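Local coordinates for protein predicted phosphatase, HAD family (PDB 3MC1) that is a predicted phosphatase of the haloacid dehalogenase-like hydrolase family, seen here with a bound sodium ion, at residues S25-Y28 against S29-F33. Numbering follows the deposited sequence.
Sequences SVKY and SLNKF
Y28 and K32 meet near the C-terminal end of helix 19-31, four residues apart, where K32 NZ donates a hydrogen bond of 2.7 Å to Y28 OH. The lysine chain bends at chi2 (-59°) and again at chi4, which swings its end back to the phenol; K32 CE lies 3.4 Å from Y28 CZ. The ammonium also makes a cation-pi contact with Y72 of helix 63-81. Apolar packing occupies a different face: V26 and L30 run alongside each other, V26 CG1 3.7 Å from L30 CD1. V26 CG1 stands anti to the backbone N (chi1 178°), which turns this methyl up the helix toward the leucine, and F55 of helix 51-59 packs on both side chains. Beneath these contacts run i to i+4 backbone bonds, S29 N to S25 O (3.0 Å), L30 N to V26 O (2.8 Å) and N31 N to K27 O (2.9 Å). The buried S29 hydroxyl is satisfied by A69 O of helix 63-81. The chemistry is that of an amphipathic helix end: an aliphatic pair, V26 and L30, set against F55, and a lysine whose positive charge has two tyrosine partners and would probably polarise the Y28 hydroxyl.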
loop_
_atom_site.group_PDB
_atom_site.type_symbol
_atom_site.label_atom_id
_atom_site.label_comp_id
_atom_site.label_asym_id
_atom_site.label_seq_id
_atom_site.Cartn_x
_atom_site.Cartn_y
_atom_site.Cartn_z
ATOM N N SER A 25 1.995 14.834 -6.503
ATOM C CA SER A 25 3.082 15.142 -5.576
ATOM C C SER A 25 4.425 14.817 -6.238
ATOM O O SER A 25 5.412 15.528 -6.050
ATOM C CB SER A 25 2.931 14.341 -4.271
ATOM O OG SER A 25 1.720 14.672 -3.612
ATOM N N VAL A 26 4.460 13.737 -7.009
ATOM C CA VAL A 26 5.681 13.352 -7.705
ATOM C C VAL A 26 5.983 14.390 -8.794
ATOM O O VAL A 26 7.123 14.822 -8.941
ATOM C CB VAL A 26 5.533 11.960 -8.353
ATOM C CG1 VAL A 26 6.809 11.590 -9.116
ATOM C CG2 VAL A 26 5.231 10.930 -7.269
ATOM N N LYS A 27 4.959 14.789 -9.546
ATOM C CA LYS A 27 5.144 15.781 -10.602
ATOM C C LYS A 27 5.642 17.086 -10.000
ATOM O O LYS A 27 6.519 17.745 -10.564
ATOM C CB LYS A 27 3.836 16.032 -11.360
ATOM C CG LYS A 27 3.967 17.108 -12.432
ATOM C CD LYS A 27 2.607 17.575 -12.928
ATOM C CE LYS A 27 2.213 16.916 -14.240
ATOM N NZ LYS A 27 2.993 17.465 -15.392
ATOM N N TYR A 28 5.077 17.459 -8.853
ATOM C CA TYR A 28 5.484 18.686 -8.171
ATOM C C TYR A 28 6.959 18.598 -7.793
ATOM O O TYR A 28 7.703 19.572 -7.917
ATOM C CB TYR A 28 4.666 18.902 -6.896
ATOM C CG TYR A 28 5.247 19.983 -6.016
ATOM C CD1 TYR A 28 5.054 21.330 -6.319
ATOM C CD2 TYR A 28 6.040 19.662 -4.912
ATOM C CE1 TYR A 28 5.639 22.335 -5.551
ATOM C CE2 TYR A 28 6.631 20.660 -4.133
ATOM C CZ TYR A 28 6.426 21.995 -4.465
ATOM O OH TYR A 28 7.020 22.992 -3.725
ATOM N N SER A 29 7.364 17.423 -7.317
ATOM C CA SER A 29 8.746 17.188 -6.912
ATOM C C SER A 29 9.711 17.175 -8.099
ATOM O O SER A 29 10.762 17.815 -8.061
ATOM C CB SER A 29 8.853 15.856 -6.166
ATOM O OG SER A 29 10.200 15.576 -5.832
ATOM N N LEU A 30 9.348 16.441 -9.145
ATOM C CA LEU A 30 10.193 16.331 -10.329
ATOM C C LEU A 30 10.378 17.676 -11.020
ATOM O O LEU A 30 11.470 17.986 -11.499
ATOM C CB LEU A 30 9.597 15.322 -11.313
ATOM C CG LEU A 30 9.535 13.866 -10.843
ATOM C CD1 LEU A 30 8.788 13.034 -11.870
ATOM C CD2 LEU A 30 10.942 13.323 -10.634
ATOM N N ASN A 31 9.308 18.466 -11.071
ATOM C CA ASN A 31 9.356 19.782 -11.703
ATOM C C ASN A 31 10.367 20.694 -11.014
ATOM O O ASN A 31 10.869 21.637 -11.623
ATOM C CB ASN A 31 7.971 20.433 -11.683
ATOM C CG ASN A 31 7.019 19.801 -12.684
ATOM O OD1 ASN A 31 7.342 18.789 -13.310
ATOM N ND2 ASN A 31 5.840 20.391 -12.834
ATOM N N LYS A 32 10.655 20.412 -9.746
ATOM C CA LYS A 32 11.630 21.190 -8.990
ATOM C C LYS A 32 13.034 20.845 -9.483
ATOM O O LYS A 32 13.996 21.548 -9.195
ATOM C CB LYS A 32 11.532 20.874 -7.495
ATOM C CG LYS A 32 10.277 21.380 -6.819
ATOM C CD LYS A 32 10.167 22.887 -6.964
ATOM C CE LYS A 32 9.131 23.446 -6.020
ATOM N NZ LYS A 32 9.535 23.175 -4.617
ATOM N N PHE A 33 13.138 19.741 -10.214
ATOM C CA PHE A 33 14.415 19.295 -10.758
ATOM C C PHE A 33 14.402 19.604 -12.247
ATOM O O PHE A 33 15.239 19.115 -13.013
ATOM C CB PHE A 33 14.588 17.792 -10.527
ATOM C CG PHE A 33 14.747 17.418 -9.081
ATOM C CD1 PHE A 33 15.940 17.662 -8.414
ATOM C CD2 PHE A 33 13.696 16.838 -8.377
ATOM C CE1 PHE A 33 16.084 17.333 -7.063
ATOM C CE2 PHE A 33 13.834 16.508 -7.031
ATOM C CZ PHE A 33 15.028 16.755 -6.373
#